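Local coordinates for Myo-inositol-1-phosphate synthase-related protein (Thermotoga maritima MSB8, PDB 3CIN) that is related to myo-inositol-1-phosphate synthases and binds nicotinamide-adenine-dinucleotide in a Rossmann-type domain, at residues 58-63 against 73-78. Numbering follows the deposited sequence. Where two conformers were deposited one is given.
Sequences IKIVGS and KKLSEV
With chi1 at -179°, Leu75 extends CG away from its backbone N, which carries the fork of its side chain from the first turn of helix 75-82 to strand 58-65, where Ile60 and Ser63 each meet one branch. In Ile60 it is CG2 that lies opposite the backbone N, with CG1 beside that N; CG2 is thereby the atom presented to the helix. The two methyls touch at 3.9 Å between Ile60 CG2 and Leu75 CD2, and the side chains cross at about a right angle, so the contact is methyl against methyl rather than lengthwise. The other branch of the leucine, CD1, rests 4.1 Å from Ser63 OG, a looser approach of an apolar group to a hydroxyl whose polar needs are met elsewhere, by Gln21 OE1. The side chain of Ser63 lies about 8 Å from the bound nicotinamide-adenine-dinucleotide. All three side chains are buried, yet the surface they share is small, 107 Å² over both sides. Phe28 and Val29 of helix 23-36 extend the apolar packing, Phe28 against Ile60 and Val29 against Leu75. At the start of the helix Lys74 occupies the N-cap position, and its backbone N donates an almost straight bond of 3.0 Å to Glu77 OE1, received on its anti lone pair; this is one of the two bonds of a capping box, and Lys74 has no side-chain acceptor to complete it. The contact joins strand and helix near one end of the parallel sheet, strand 96-97 being outermost and 58-65 next, in a beta-alpha-beta unit of the Rossmann-type fold.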
loop_
_atom_site.group_PDB
_atom_site.type_symbol
_atom_site.label_atom_id
_atom_site.label_comp_id
_atom_site.label_asym_id
_atom_site.label_seq_id
_atom_site.Cartn_x
_atom_site.Cartn_y
_atom_site.Cartn_z
ATOM N N ILE A 58 9.618 -29.886 26.020
ATOM C CA ILE A 58 8.277 -30.007 25.461
ATOM C C ILE A 58 8.233 -31.321 24.668
ATOM O O ILE A 58 9.014 -31.504 23.722
ATOM C CB ILE A 58 7.971 -28.844 24.564
ATOM C CG1 ILE A 58 7.983 -27.558 25.374
ATOM C CG2 ILE A 58 6.633 -29.039 23.856
ATOM C CD1 ILE A 58 7.898 -26.325 24.453
ATOM N N LYS A 59 7.385 -32.267 25.091
ATOM C CA LYS A 59 7.291 -33.588 24.452
ATOM C C LYS A 59 5.918 -33.776 23.833
ATOM O O LYS A 59 4.918 -33.670 24.531
ATOM C CB LYS A 59 7.564 -34.725 25.469
ATOM C CG LYS A 59 7.543 -36.121 24.793
ATOM C CD LYS A 59 7.680 -37.276 25.756
ATOM C CE LYS A 59 7.796 -38.599 25.000
ATOM N NZ LYS A 59 7.957 -39.728 26.017
ATOM N N ILE A 60 5.859 -34.081 22.535
ATOM C CA ILE A 60 4.579 -34.389 21.880
ATOM C C ILE A 60 4.230 -35.834 22.155
ATOM O O ILE A 60 4.939 -36.768 21.668
ATOM C CB ILE A 60 4.593 -34.150 20.345
ATOM C CG1 ILE A 60 5.091 -32.746 20.009
ATOM C CG2 ILE A 60 3.255 -34.377 19.756
ATOM C CD1 ILE A 60 4.322 -31.698 20.662
ATOM N N VAL A 61 3.190 -36.059 22.958
ATOM C CA VAL A 61 2.756 -37.434 23.275
ATOM C C VAL A 61 1.614 -37.992 22.417
ATOM O O VAL A 61 1.278 -39.170 22.499
ATOM C CB VAL A 61 2.408 -37.573 24.781
ATOM C CG1 VAL A 61 3.629 -37.173 25.590
ATOM C CG2 VAL A 61 1.174 -36.716 25.140
ATOM N N GLY A 62 1.001 -37.170 21.588
ATOM C CA GLY A 62 -0.103 -37.666 20.804
ATOM C C GLY A 62 -0.605 -36.660 19.817
ATOM O O GLY A 62 -0.387 -35.467 19.987
ATOM N N SER A 63 -1.249 -37.187 18.770
ATOM C CA SER A 63 -1.829 -36.385 17.731
ATOM C C SER A 63 -3.071 -37.082 17.212
ATOM O O SER A 63 -3.034 -38.252 16.896
ATOM C CB SER A 63 -0.818 -36.188 16.606
ATOM O OG SER A 63 -1.319 -35.393 15.568
ATOM N N LYS A 73 -0.706 -42.911 10.370
ATOM C CA LYS A 73 0.619 -42.456 9.930
ATOM C C LYS A 73 1.429 -42.024 11.140
ATOM O O LYS A 73 0.866 -41.658 12.193
ATOM C CB LYS A 73 0.520 -41.275 8.959
ATOM C CG LYS A 73 -0.294 -41.522 7.716
ATOM C CD LYS A 73 0.246 -42.671 6.896
ATOM C CE LYS A 73 -0.424 -42.721 5.538
ATOM N NZ LYS A 73 -0.113 -41.520 4.733
ATOM N N LYS A 74 2.750 -42.087 11.025
ATOM C CA LYS A 74 3.582 -41.473 12.068
ATOM C C LYS A 74 3.448 -39.949 11.934
ATOM O O LYS A 74 3.282 -39.416 10.821
ATOM C CB LYS A 74 5.037 -41.895 11.947
ATOM C CG LYS A 74 5.279 -43.372 11.997
ATOM C CD LYS A 74 5.188 -43.871 13.414
ATOM N N LEU A 75 3.519 -39.251 13.063
ATOM C CA LEU A 75 3.530 -37.793 13.080
ATOM C C LEU A 75 4.532 -37.213 12.053
ATOM O O LEU A 75 4.191 -36.313 11.303
ATOM C CB LEU A 75 3.820 -37.313 14.488
ATOM C CG LEU A 75 3.856 -35.788 14.720
ATOM C CD1 LEU A 75 2.540 -35.142 14.252
ATOM C CD2 LEU A 75 4.115 -35.477 16.144
ATOM N N SER A 76 5.747 -37.752 12.001
ATOM C CA SER A 76 6.779 -37.327 11.038
ATOM C C SER A 76 6.359 -37.361 9.563
ATOM O O SER A 76 6.736 -36.473 8.799
ATOM C CB SER A 76 8.057 -38.153 11.218
ATOM O OG SER A 76 7.775 -39.527 11.028
ATOM N N GLU A 77 5.589 -38.379 9.178
ATOM C CA GLU A 77 5.155 -38.568 7.775
ATOM C C GLU A 77 4.185 -37.449 7.370
ATOM O O GLU A 77 4.248 -36.936 6.241
ATOM C CB GLU A 77 4.470 -39.929 7.591
ATOM C CG GLU A 77 5.343 -41.145 7.910
ATOM C CD GLU A 77 4.691 -42.538 7.631
ATOM O OE1 GLU A 77 3.944 -43.141 8.493
ATOM O OE2 GLU A 77 5.021 -43.076 6.541
ATOM N N VAL A 78 3.342 -37.047 8.312
ATOM C CA VAL A 78 2.375 -35.978 8.093
ATOM C C VAL A 78 3.068 -34.628 8.141
ATOM O O VAL A 78 2.865 -33.781 7.249
ATOM C CB VAL A 78 1.206 -36.056 9.089
ATOM C CG1 VAL A 78 0.281 -34.836 8.959
ATOM C CG2 VAL A 78 0.451 -37.396 8.803
#